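Local atomic coordinates of transaminase (Bacillus megaterium, PDB entry 5G0A), a protein that probably transfers amino groups between amines or amino acids and carbonyl acceptors using pyridoxal-5'-phosphate, as an S-selective class III omega-transaminase. Residues B[302-307]-B[338-343]; B[96-101]-B[115-120]; B[68-73]-B[345-350]; B[82-87]-B[333-338]. All blocks are in the same frame, centred on the assembly; numbering follows the deposited sequence.

Interaction 1 of 4, residues B[302-307]-B[338-343]; sequences SSSLPA and MAAVCA
Ser304 is the first residue of the loop to touch 338-343, its OG 3.4 Å from CB of Ala340. The hydroxyl lies between the backbone N and the carbonyl carbon (chi1 57°), and is hydrogen-bonded back to Ser301 O, so its polar need is met inside its own loop while the same oxygen lies against the alanine methyl. Leu305 follows and sends a single branch to the same place: its CD1 sits 4.0 Å from Ala340 CB. One methyl on the helix thus carries both a hydroxyl and a leucine end. After Pro306 the chain reaches Ala307, whose CB lies 3.7 Å from CG2 of Val341. The tip of Met338 comes to the same methyl, with CE 4.2 Å from Ala307 CB; the methionine leaves the helix pointing away from the loop, and folding about its first two torsions swings the end back. Leu305 packs on Leu305 of the second subunit, which places the loop at the dimer interface. Ala307 leads into strand 308-313, and its side chain is about 9 Å from the cofactor. The 338-343 face is thus held by van der Waals fit; the loop's directional bond to this helix joins Ser302 OG and Asn344 OD1.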
loop_
_atom_site.group_PDB
_atom_site.type_symbol
_atom_site.label_atom_id
_atom_site.label_comp_id
_atom_site.label_asym_id
_atom_site.label_seq_id
_atom_site.Cartn_x
_atom_site.Cartn_y
_atom_site.Cartn_z
ATOM N N SER B 302 -0.542 -20.093 30.196
ATOM C CA SER B 302 -1.927 -20.233 30.675
ATOM C C SER B 302 -2.425 -18.936 31.258
ATOM O O SER B 302 -3.136 -18.931 32.266
ATOM C CB SER B 302 -2.087 -21.406 31.673
ATOM O OG SER B 302 -1.776 -22.619 31.012
ATOM N N SER B 303 -2.025 -17.836 30.601
ATOM C CA SER B 303 -2.391 -16.470 30.968
ATOM C C SER B 303 -1.962 -16.059 32.377
ATOM O O SER B 303 -2.439 -15.050 32.869
ATOM C CB SER B 303 -3.900 -16.247 30.815
ATOM O OG SER B 303 -4.323 -16.651 29.511
ATOM N N SER B 304 -1.055 -16.801 32.996
ATOM C CA SER B 304 -0.602 -16.433 34.346
ATOM C C SER B 304 0.078 -15.056 34.295
ATOM O O SER B 304 -0.179 -14.203 35.150
ATOM C CB SER B 304 0.294 -17.501 34.944
ATOM O OG SER B 304 1.427 -17.758 34.124
ATOM N N LEU B 305 0.909 -14.837 33.270
ATOM C CA LEU B 305 1.448 -13.511 32.936
ATOM C C LEU B 305 1.549 -13.371 31.416
ATOM O O LEU B 305 1.566 -14.395 30.718
ATOM C CB LEU B 305 2.826 -13.288 33.561
ATOM C CG LEU B 305 2.882 -13.174 35.100
ATOM C CD1 LEU B 305 4.355 -13.201 35.539
ATOM C CD2 LEU B 305 2.218 -11.876 35.547
ATOM N N PRO B 306 1.631 -12.131 30.908
ATOM C CA PRO B 306 1.701 -11.973 29.428
ATOM C C PRO B 306 2.988 -12.550 28.827
ATOM O O PRO B 306 4.096 -12.177 29.248
ATOM C CB PRO B 306 1.628 -10.458 29.217
ATOM C CG PRO B 306 1.002 -9.913 30.480
ATOM C CD PRO B 306 1.488 -10.824 31.595
ATOM N N ALA B 307 2.828 -13.518 27.910
ATOM C CA ALA B 307 3.926 -14.062 27.146
ATOM C C ALA B 307 3.420 -14.549 25.788
ATOM O O ALA B 307 2.284 -15.030 25.667
ATOM C CB ALA B 307 4.553 -15.244 27.880
ATOM N N MET B 338 8.916 -15.122 32.004
ATOM C CA MET B 338 9.584 -16.367 31.634
ATOM C C MET B 338 9.552 -17.382 32.781
ATOM O O MET B 338 9.387 -18.579 32.548
ATOM C CB MET B 338 11.026 -16.144 31.154
ATOM C CG MET B 338 11.128 -15.305 29.878
ATOM S SD MET B 338 10.388 -16.112 28.439
ATOM C CE MET B 338 8.723 -15.459 28.490
ATOM N N ALA B 339 9.663 -16.896 34.011
ATOM C CA ALA B 339 9.470 -17.782 35.183
ATOM C C ALA B 339 8.090 -18.448 35.173
ATOM O O ALA B 339 7.971 -19.643 35.479
ATOM C CB ALA B 339 9.719 -17.009 36.478
ATOM N N ALA B 340 7.046 -17.671 34.849
ATOM C CA ALA B 340 5.690 -18.168 34.679
ATOM C C ALA B 340 5.587 -19.227 33.579
ATOM O O ALA B 340 4.980 -20.291 33.790
ATOM C CB ALA B 340 4.721 -17.012 34.417
ATOM N N VAL B 341 6.167 -18.943 32.404
ATOM C CA VAL B 341 6.169 -19.929 31.321
ATOM C C VAL B 341 6.813 -21.246 31.773
ATOM O O VAL B 341 6.252 -22.329 31.565
ATOM C CB VAL B 341 6.877 -19.385 30.054
ATOM C CG1 VAL B 341 7.005 -20.478 28.994
ATOM C CG2 VAL B 341 6.064 -18.231 29.491
ATOM N N CYS B 342 7.995 -21.141 32.369
ATOM C CA CYS B 342 8.715 -22.327 32.846
ATOM C C CYS B 342 7.864 -23.149 33.785
ATOM O O CYS B 342 7.733 -24.359 33.602
ATOM C CB CYS B 342 10.022 -21.959 33.556
ATOM S SG CYS B 342 11.368 -21.411 32.515
ATOM N N ALA B 343 7.255 -22.495 34.767
ATOM C CA ALA B 343 6.445 -23.218 35.750
ATOM C C ALA B 343 5.180 -23.796 35.118
ATOM O O ALA B 343 4.796 -24.920 35.405
ATOM C CB ALA B 343 6.105 -22.325 36.930
#

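Interaction 2 of 4, residues B[96-101]-B[115-120]; sequences KAAKII and VRFVST. With PLP (pyridoxal-5'-phosphate), chain K.
Helix 96-101 and strand 115-118 run at 126° to each other, their axes 9.3 Å apart at closest approach, and the backbones come nearest where Ala98 faces Val115. Phe117 does most of the filling. Its CG sits beside the backbone N (chi1 -69°), and the ring reaches the helix with its far end: CZ is 3.5 Å from Ala97 CB. Ala98 N lies at the ring edge, in its plane, while Ala98 CB stands 3.9 Å from Phe117 CE2. One turn on from Ala97, Ile101 brings CD1 obliquely to within 4.3 Å of Phe117 CE1. Val115, two residues back on the strand, lays CG1 over the centre of one face of the phenyl ring, 3.6 Å above its plane, and its CB meets Ala98 CB at 4.2 Å. Farther along, Thr120 caps the following helix through OG1, bonded to Glu123 N, and its CB is 3.9 Å from O1P of the cofactor phosphate. Strand 112-118 is outermost in the fold-type-I sheet within this chain, antiparallel to 308-313, with Val115 making backbone hydrogen bonds to the second subunit; helix 92-105 packs here, and helix 335-350 adds Met338 around Phe117.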
loop_
_atom_site.group_PDB
_atom_site.type_symbol
_atom_site.label_atom_id
_atom_site.label_comp_id
_atom_site.label_asym_id
_atom_site.label_seq_id
_atom_site.Cartn_x
_atom_site.Cartn_y
_atom_site.Cartn_z
ATOM N N LYS B 96 15.751 -21.496 29.872
ATOM C CA LYS B 96 15.078 -22.724 30.265
ATOM C C LYS B 96 13.757 -22.864 29.518
ATOM O O LYS B 96 13.425 -23.947 29.055
ATOM C CB LYS B 96 14.822 -22.752 31.770
ATOM C CG LYS B 96 14.174 -24.037 32.252
ATOM C CD LYS B 96 14.251 -24.068 33.769
ATOM C CE LYS B 96 13.024 -24.730 34.347
ATOM N NZ LYS B 96 12.976 -24.686 35.842
ATOM N N ALA B 97 12.998 -21.767 29.395
ATOM C CA ALA B 97 11.702 -21.859 28.731
ATOM C C ALA B 97 11.874 -22.358 27.280
ATOM O O ALA B 97 11.085 -23.172 26.801
ATOM C CB ALA B 97 10.968 -20.512 28.747
ATOM N N ALA B 98 12.892 -21.848 26.596
ATOM C CA ALA B 98 13.148 -22.243 25.208
ATOM C C ALA B 98 13.605 -23.710 25.141
ATOM O O ALA B 98 13.164 -24.466 24.253
ATOM C CB ALA B 98 14.174 -21.319 24.569
ATOM N N LYS B 99 14.459 -24.099 26.090
ATOM C CA LYS B 99 14.934 -25.500 26.194
ATOM C C LYS B 99 13.756 -26.470 26.423
ATOM O O LYS B 99 13.682 -27.532 25.799
ATOM C CB LYS B 99 16.020 -25.640 27.282
ATOM C CG LYS B 99 16.531 -27.083 27.486
ATOM C CD LYS B 99 15.677 -27.827 28.489
ATOM C CE LYS B 99 16.224 -29.218 28.816
ATOM N NZ LYS B 99 15.524 -29.795 29.995
ATOM N N ILE B 100 12.830 -26.098 27.303
ATOM C CA ILE B 100 11.659 -26.923 27.554
ATOM C C ILE B 100 10.867 -27.140 26.286
ATOM O O ILE B 100 10.491 -28.269 25.966
ATOM C CB ILE B 100 10.756 -26.328 28.641
ATOM C CG1 ILE B 100 11.526 -26.335 29.976
ATOM C CG2 ILE B 100 9.457 -27.127 28.760
ATOM C CD1 ILE B 100 10.835 -25.533 31.060
ATOM N N ILE B 101 10.614 -26.061 25.547
ATOM C CA ILE B 101 9.807 -26.193 24.337
ATOM C C ILE B 101 10.518 -27.067 23.305
ATOM O O ILE B 101 9.904 -27.981 22.752
ATOM C CB ILE B 101 9.446 -24.816 23.728
ATOM C CG1 ILE B 101 8.458 -24.093 24.652
ATOM C CG2 ILE B 101 8.829 -24.987 22.323
ATOM C CD1 ILE B 101 8.315 -22.619 24.313
ATOM N N VAL B 115 13.743 -20.093 19.430
ATOM C CA VAL B 115 12.580 -19.344 19.905
ATOM C C VAL B 115 12.944 -17.855 20.091
ATOM O O VAL B 115 14.085 -17.497 20.511
ATOM C CB VAL B 115 12.077 -19.904 21.277
ATOM C CG1 VAL B 115 10.921 -19.081 21.835
ATOM C CG2 VAL B 115 11.667 -21.369 21.187
ATOM N N ARG B 116 11.973 -16.988 19.808
ATOM C CA ARG B 116 12.022 -15.589 20.277
ATOM C C ARG B 116 10.798 -15.374 21.128
ATOM O O ARG B 116 9.675 -15.565 20.650
ATOM C CB ARG B 116 12.015 -14.567 19.130
ATOM C CG ARG B 116 11.795 -13.117 19.621
ATOM C CD ARG B 116 12.492 -12.093 18.721
ATOM N NE ARG B 116 12.189 -10.696 19.114
ATOM C CZ ARG B 116 12.835 -10.022 20.060
ATOM N NH1 ARG B 116 13.799 -10.612 20.771
ATOM N NH2 ARG B 116 12.482 -8.770 20.314
ATOM N N PHE B 117 11.003 -14.989 22.390
ATOM C CA PHE B 117 9.862 -14.683 23.250
ATOM C C PHE B 117 9.462 -13.223 23.110
ATOM O O PHE B 117 10.323 -12.333 23.037
ATOM C CB PHE B 117 10.211 -14.981 24.713
ATOM C CG PHE B 117 10.356 -16.449 24.998
ATOM C CD1 PHE B 117 9.226 -17.242 25.096
ATOM C CD2 PHE B 117 11.624 -17.027 25.174
ATOM C CE1 PHE B 117 9.325 -18.610 25.367
ATOM C CE2 PHE B 117 11.745 -18.389 25.435
ATOM C CZ PHE B 117 10.591 -19.176 25.537
ATOM N N VAL B 118 8.154 -13.011 23.113
ATOM C CA VAL B 118 7.547 -11.684 23.143
ATOM C C VAL B 118 6.443 -11.675 24.195
ATOM O O VAL B 118 6.376 -12.581 25.029
ATOM C CB VAL B 118 7.038 -11.272 21.729
ATOM C CG1 VAL B 118 8.225 -10.969 20.804
ATOM C CG2 VAL B 118 6.154 -12.366 21.114
ATOM N N SER B 119 5.568 -10.659 24.194
ATOM C CA SER B 119 4.609 -10.572 25.320
ATOM C C SER B 119 3.195 -11.007 25.012
ATOM O O SER B 119 2.416 -11.222 25.939
ATOM C CB SER B 119 4.552 -9.136 25.911
ATOM O OG SER B 119 5.803 -8.793 26.472
ATOM N N THR B 120 2.845 -11.107 23.724
ATOM C CA THR B 120 1.483 -11.425 23.326
ATOM C C THR B 120 1.443 -12.304 22.066
ATOM O O THR B 120 2.442 -12.416 21.356
ATOM C CB THR B 120 0.630 -10.156 23.054
ATOM O OG1 THR B 120 1.084 -9.490 21.860
ATOM C CG2 THR B 120 0.689 -9.131 24.235
HETATM N N1 PLP K . -3.702 -16.025 16.856
HETATM C C2 PLP K . -4.732 -16.818 17.237
HETATM C C2A PLP K . -5.048 -18.072 16.452
HETATM C C3 PLP K . -5.493 -16.499 18.468
HETATM O O3 PLP K . -6.492 -17.276 18.911
HETATM C C4 PLP K . -5.135 -15.289 19.224
HETATM C C4A PLP K . -5.868 -14.948 20.522
HETATM C C5 PLP K . -4.018 -14.489 18.664
HETATM C C6 PLP K . -3.383 -14.889 17.498
HETATM C C5A PLP K . -3.576 -13.177 19.296
HETATM O O4P PLP K . -3.111 -13.312 20.622
HETATM P P PLP K . -3.180 -12.002 21.570
HETATM O O1P PLP K . -2.429 -12.510 22.771
HETATM O O2P PLP K . -2.520 -10.828 20.868
HETATM O O3P PLP K . -4.644 -11.765 21.828
#

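Interaction 3 of 4, residues B[68-73]-B[345-350]; sequences NQKVNA and LEVMME. Unlike the reference sequence in segment 68-73: Gln69 (reference Pro).
Val347 spreads its two methyls over the start of helix 69-78, CG2 lying 3.8 Å from CB of Lys70. This is a nearly antiparallel helix-helix packing: the segments run at 150° with their axes 10.1 Å apart at closest approach, joining the first turn of helix 69-78 to the C-terminal turns of helix 335-350. Each valine branch has its own neighbour. CG2 rests along the aliphatic base of Lys70 and comes to 4.4 Å from Val71 CG2, whereas CG1 stands 4.1 Å from Asn68 ND2, the amide and the valine passing alongside and pointing opposite ways. Asn68 is the N-cap of its helix. With CG anti to the backbone N (chi1 175°), its amide folds over the helix start, and OD1 accepts from Val71 N at 2.8 Å, with the donor in the carbonyl plane. The buried valines thus lie beside a more exposed rim, where charge takes over. Lys70, extended beyond CG, and Glu350 reach towards each other from the two helices; the amine also forms a salt bridge with Glu351, so Glu350, in the last turn, and Glu351, just past the helix, share one lysine, an arrangement likely to favour its protonated form. Lys70 NZ donates to Glu350 OE2 at 2.8 Å, meeting that oxygen on its anti side and 31° out of the carboxylate plane.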
loop_
_atom_site.group_PDB
_atom_site.type_symbol
_atom_site.label_atom_id
_atom_site.label_comp_id
_atom_site.label_asym_id
_atom_site.label_seq_id
_atom_site.Cartn_x
_atom_site.Cartn_y
_atom_site.Cartn_z
ATOM N N ASN B 68 -3.265 -21.437 39.517
ATOM C CA ASN B 68 -2.535 -22.626 39.901
ATOM C C ASN B 68 -1.483 -22.255 40.939
ATOM O O ASN B 68 -0.648 -21.373 40.724
ATOM C CB ASN B 68 -1.881 -23.260 38.674
ATOM C CG ASN B 68 -0.996 -24.433 39.036
ATOM O OD1 ASN B 68 0.163 -24.252 39.399
ATOM N ND2 ASN B 68 -1.519 -25.641 38.900
ATOM N N GLN B 69 -1.528 -22.948 42.078
ATOM C CA GLN B 69 -0.646 -22.625 43.194
ATOM C C GLN B 69 0.824 -22.805 42.891
ATOM O O GLN B 69 1.643 -22.001 43.347
ATOM C CB GLN B 69 -1.058 -23.430 44.434
ATOM C CG GLN B 69 -2.469 -23.061 44.864
ATOM C CD GLN B 69 -2.632 -21.565 45.081
ATOM O OE1 GLN B 69 -3.391 -20.895 44.370
ATOM N NE2 GLN B 69 -1.877 -21.020 46.040
ATOM N N LYS B 70 1.173 -23.837 42.120
ATOM C CA LYS B 70 2.568 -24.068 41.803
ATOM C C LYS B 70 3.139 -22.959 40.891
ATOM O O LYS B 70 4.285 -22.520 41.070
ATOM C CB LYS B 70 2.760 -25.450 41.167
ATOM C CG LYS B 70 2.456 -26.624 42.086
ATOM C CD LYS B 70 2.705 -27.939 41.361
ATOM C CE LYS B 70 2.651 -29.135 42.302
ATOM N NZ LYS B 70 2.296 -30.354 41.516
ATOM N N VAL B 71 2.350 -22.549 39.898
ATOM C CA VAL B 71 2.769 -21.450 39.021
ATOM C C VAL B 71 2.906 -20.159 39.799
ATOM O O VAL B 71 3.916 -19.474 39.705
ATOM C CB VAL B 71 1.823 -21.260 37.817
ATOM C CG1 VAL B 71 2.173 -19.989 37.047
ATOM C CG2 VAL B 71 1.950 -22.469 36.898
ATOM N N ASN B 72 1.905 -19.851 40.604
ATOM C CA ASN B 72 1.963 -18.610 41.358
ATOM C C ASN B 72 3.111 -18.580 42.373
ATOM O O ASN B 72 3.766 -17.543 42.536
ATOM C CB ASN B 72 0.589 -18.287 41.955
ATOM C CG ASN B 72 -0.387 -17.767 40.905
ATOM O OD1 ASN B 72 -0.143 -17.894 39.693
ATOM N ND2 ASN B 72 -1.474 -17.147 41.355
ATOM N N ALA B 73 3.373 -19.718 43.029
ATOM C CA ALA B 73 4.562 -19.822 43.895
ATOM C C ALA B 73 5.852 -19.580 43.106
ATOM O O ALA B 73 6.772 -18.898 43.591
ATOM C CB ALA B 73 4.612 -21.164 44.615
ATOM N N LEU B 345 4.735 -24.793 32.008
ATOM C CA LEU B 345 5.121 -25.939 31.184
ATOM C C LEU B 345 5.564 -27.123 32.061
ATOM O O LEU B 345 5.299 -28.288 31.730
ATOM C CB LEU B 345 6.232 -25.544 30.203
ATOM C CG LEU B 345 5.784 -24.488 29.169
ATOM C CD1 LEU B 345 6.887 -24.165 28.165
ATOM C CD2 LEU B 345 4.510 -24.947 28.467
ATOM N N GLU B 346 6.236 -26.814 33.165
ATOM C CA GLU B 346 6.726 -27.884 34.067
ATOM C C GLU B 346 5.555 -28.599 34.708
ATOM O O GLU B 346 5.557 -29.828 34.792
ATOM C CB GLU B 346 7.681 -27.318 35.117
ATOM C CG GLU B 346 9.069 -27.087 34.531
ATOM C CD GLU B 346 9.920 -26.175 35.378
ATOM O OE1 GLU B 346 9.401 -25.605 36.357
ATOM O OE2 GLU B 346 11.107 -26.019 35.047
ATOM N N VAL B 347 4.549 -27.831 35.141
ATOM C CA VAL B 347 3.329 -28.409 35.724
ATOM C C VAL B 347 2.545 -29.231 34.696
ATOM O O VAL B 347 2.104 -30.354 34.975
ATOM C CB VAL B 347 2.415 -27.328 36.371
ATOM C CG1 VAL B 347 1.113 -27.960 36.869
ATOM C CG2 VAL B 347 3.130 -26.625 37.521
ATOM N N MET B 348 2.361 -28.652 33.506
ATOM C CA MET B 348 1.724 -29.335 32.397
ATOM C C MET B 348 2.395 -30.691 32.108
ATOM O O MET B 348 1.711 -31.686 31.924
ATOM C CB MET B 348 1.763 -28.418 31.170
ATOM C CG MET B 348 0.464 -28.375 30.414
ATOM S SD MET B 348 0.570 -27.192 29.064
ATOM C CE MET B 348 -0.447 -25.849 29.710
ATOM N N MET B 349 3.723 -30.736 32.088
ATOM C CA MET B 349 4.453 -31.976 31.827
ATOM C C MET B 349 4.350 -32.971 32.992
ATOM O O MET B 349 4.050 -34.160 32.790
ATOM C CB MET B 349 5.929 -31.690 31.520
ATOM C CG MET B 349 6.180 -31.033 30.163
ATOM S SD MET B 349 7.939 -30.820 29.806
ATOM C CE MET B 349 8.391 -29.676 31.108
ATOM N N GLU B 350 4.600 -32.479 34.203
ATOM C CA GLU B 350 4.685 -33.343 35.390
ATOM C C GLU B 350 3.339 -33.984 35.742
ATOM O O GLU B 350 3.301 -35.123 36.242
ATOM C CB GLU B 350 5.248 -32.565 36.586
ATOM C CG GLU B 350 4.198 -32.020 37.541
ATOM C CD GLU B 350 4.693 -30.908 38.447
ATOM O OE1 GLU B 350 5.905 -30.605 38.440
ATOM O OE2 GLU B 350 3.848 -30.330 39.167
#

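Interaction 4 of 4, residues B[82-87]-B[333-338]; sequences YGFVWD and GHPVAM
Phe84 and His334 each hold CG anti to the backbone N (chi1 169° for Phe84), and these torsions carry the two rings towards one another until Phe84 CD1 is 3.5 Å from His334 CD2. The rings meet obliquely, planes at 42° and centroids 5.3 Å apart. The histidine works as a helix cap as well: its ND1 accepts from Val336 N at 3.2 Å, with the donor near the imidazole plane, while NE2 is bonded to Ser303 O of the second subunit. Both ring nitrogens being used, the rotation of the imidazole is well defined. Pro335, the first residue of helix 335-350, wedges between the residues of the facing loop. Its CB stands over one face of Tyr82, 3.9 Å from the ring centroid and 10° off the normal, a CH-pi contact, and its CD lies 3.7 Å from Val85 O. Val336 finishes the patch with CG2 4.0 Å from Tyr82 CB. Between Tyr82 and Phe84, Gly83 follows a cis peptide bond and takes positive phi, probably helping the loop bend round the helix start. Tyr82 OH is hydrogen-bonded to Ile36 O of the second subunit. The side chain of Phe84 is about 8 Å from a bound PLP, not the one beside Thr120; a capped helix start meeting an interfacial loop is in keeping with fold-type-I aminotransferases, whose active sites lie at the dimer interface.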
loop_
_atom_site.group_PDB
_atom_site.type_symbol
_atom_site.label_atom_id
_atom_site.label_comp_id
_atom_site.label_asym_id
_atom_site.label_seq_id
_atom_site.Cartn_x
_atom_site.Cartn_y
_atom_site.Cartn_z
ATOM N N TYR B 82 14.178 -10.718 40.616
ATOM C CA TYR B 82 13.886 -9.730 39.593
ATOM C C TYR B 82 12.662 -8.882 39.991
ATOM O O TYR B 82 11.817 -9.368 40.737
ATOM C CB TYR B 82 13.588 -10.483 38.286
ATOM C CG TYR B 82 14.740 -11.329 37.773
ATOM C CD1 TYR B 82 15.888 -10.724 37.228
ATOM C CD2 TYR B 82 14.665 -12.726 37.792
ATOM C CE1 TYR B 82 16.939 -11.490 36.733
ATOM C CE2 TYR B 82 15.704 -13.503 37.297
ATOM C CZ TYR B 82 16.841 -12.886 36.777
ATOM O OH TYR B 82 17.868 -13.659 36.279
ATOM N N GLY B 83 12.528 -7.642 39.498
ATOM C CA GLY B 83 13.462 -7.000 38.576
ATOM C C GLY B 83 13.087 -7.152 37.109
ATOM O O GLY B 83 12.100 -7.813 36.746
ATOM N N PHE B 84 13.910 -6.540 36.269
ATOM C CA PHE B 84 13.705 -6.609 34.828
ATOM C C PHE B 84 15.039 -6.500 34.104
ATOM O O PHE B 84 15.841 -5.616 34.410
ATOM C CB PHE B 84 12.803 -5.452 34.381
ATOM C CG PHE B 84 12.769 -5.299 32.876
ATOM C CD1 PHE B 84 12.100 -6.255 32.108
ATOM C CD2 PHE B 84 13.462 -4.267 32.242
ATOM C CE1 PHE B 84 12.109 -6.181 30.718
ATOM C CE2 PHE B 84 13.470 -4.184 30.830
ATOM C CZ PHE B 84 12.784 -5.144 30.084
ATOM N N VAL B 85 15.266 -7.384 33.136
ATOM C CA VAL B 85 16.337 -7.161 32.150
ATOM C C VAL B 85 15.757 -7.387 30.761
ATOM O O VAL B 85 14.831 -8.203 30.604
ATOM C CB VAL B 85 17.593 -8.059 32.355
ATOM C CG1 VAL B 85 18.303 -7.704 33.667
ATOM C CG2 VAL B 85 17.255 -9.544 32.258
ATOM N N TRP B 86 16.291 -6.668 29.773
ATOM C CA TRP B 86 15.811 -6.844 28.416
ATOM C C TRP B 86 16.603 -7.914 27.685
ATOM O O TRP B 86 17.515 -8.532 28.261
ATOM C CB TRP B 86 15.750 -5.529 27.631
ATOM C CG TRP B 86 17.043 -4.887 27.185
ATOM C CD1 TRP B 86 17.940 -4.187 27.954
ATOM C CD2 TRP B 86 17.529 -4.817 25.843
ATOM N NE1 TRP B 86 18.947 -3.680 27.175
ATOM C CE2 TRP B 86 18.733 -4.066 25.875
ATOM C CE3 TRP B 86 17.064 -5.322 24.608
ATOM C CZ2 TRP B 86 19.478 -3.792 24.725
ATOM C CZ3 TRP B 86 17.836 -5.068 23.449
ATOM C CH2 TRP B 86 19.037 -4.310 23.533
ATOM N N ASP B 87 16.248 -8.132 26.424
ATOM C CA ASP B 87 16.579 -9.389 25.738
ATOM C C ASP B 87 18.071 -9.549 25.455
ATOM O O ASP B 87 18.515 -10.652 25.133
ATOM C CB ASP B 87 15.782 -9.469 24.422
ATOM C CG ASP B 87 15.719 -10.876 23.844
ATOM O OD1 ASP B 87 15.452 -11.847 24.605
ATOM O OD2 ASP B 87 15.917 -10.980 22.612
ATOM N N GLY B 333 11.002 -11.398 26.549
ATOM C CA GLY B 333 11.850 -12.228 27.402
ATOM C C GLY B 333 11.785 -11.856 28.878
ATOM O O GLY B 333 12.592 -12.345 29.678
ATOM N N HIS B 334 10.828 -10.997 29.235
ATOM C CA HIS B 334 10.687 -10.512 30.616
ATOM C C HIS B 334 10.930 -11.638 31.620
ATOM O O HIS B 334 10.231 -12.644 31.581
ATOM C CB HIS B 334 9.290 -9.903 30.834
ATOM C CG HIS B 334 9.179 -9.150 32.124
ATOM N ND1 HIS B 334 9.299 -9.759 33.364
ATOM C CD2 HIS B 334 9.012 -7.830 32.366
ATOM C CE1 HIS B 334 9.201 -8.838 34.306
ATOM N NE2 HIS B 334 9.030 -7.661 33.727
ATOM N N PRO B 335 11.937 -11.485 32.518
ATOM C CA PRO B 335 12.360 -12.681 33.277
ATOM C C PRO B 335 11.259 -13.264 34.161
ATOM O O PRO B 335 11.200 -14.471 34.355
ATOM C CB PRO B 335 13.565 -12.179 34.104
ATOM C CG PRO B 335 13.390 -10.691 34.171
ATOM C CD PRO B 335 12.768 -10.308 32.836
ATOM N N VAL B 336 10.369 -12.417 34.681
ATOM C CA VAL B 336 9.294 -12.929 35.560
ATOM C C VAL B 336 8.208 -13.617 34.726
ATOM O O VAL B 336 7.688 -14.672 35.112
ATOM C CB VAL B 336 8.695 -11.815 36.434
ATOM C CG1 VAL B 336 7.583 -12.352 37.334
ATOM C CG2 VAL B 336 9.791 -11.170 37.282
ATOM N N ALA B 337 7.892 -13.040 33.557
ATOM C CA ALA B 337 6.992 -13.738 32.617
ATOM C C ALA B 337 7.594 -15.080 32.193
ATOM O O ALA B 337 6.860 -16.077 32.069
ATOM C CB ALA B 337 6.706 -12.866 31.388
ATOM N N MET B 338 8.916 -15.122 32.004
ATOM C CA MET B 338 9.584 -16.367 31.634
ATOM C C MET B 338 9.552 -17.382 32.781
ATOM O O MET B 338 9.387 -18.579 32.548
ATOM C CB MET B 338 11.026 -16.144 31.154
ATOM C CG MET B 338 11.128 -15.305 29.878
ATOM S SD MET B 338 10.388 -16.112 28.439
ATOM C CE MET B 338 8.723 -15.459 28.490
#

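Helix 335-350 runs through interactions 1, 3 and 4: its start meets 82-87, its middle 302-307 and its end 68-73. Interactions 1 and 4 share Met338, whose SD also lies 3.5 Å from Phe117 CG, tying both to interaction 2. A salt bridge of 2.8 Å between Arg116 NH1 and Asp87 OD2 further connects interactions 2 and 4, and Ile101 CG1 packs 3.8 Å from Leu345 CD1 between interactions 2 and 3. Thr120 of interaction 2 lies in the pocket of a PLP hydrogen-bonded to Gly121 N, Ser122 OG and Thr330 OG1 of the second subunit; Ala307 of interaction 1 is about 9 Å from it, whereas Phe84 of interaction 4 has its side chain about 8 Å from another PLP.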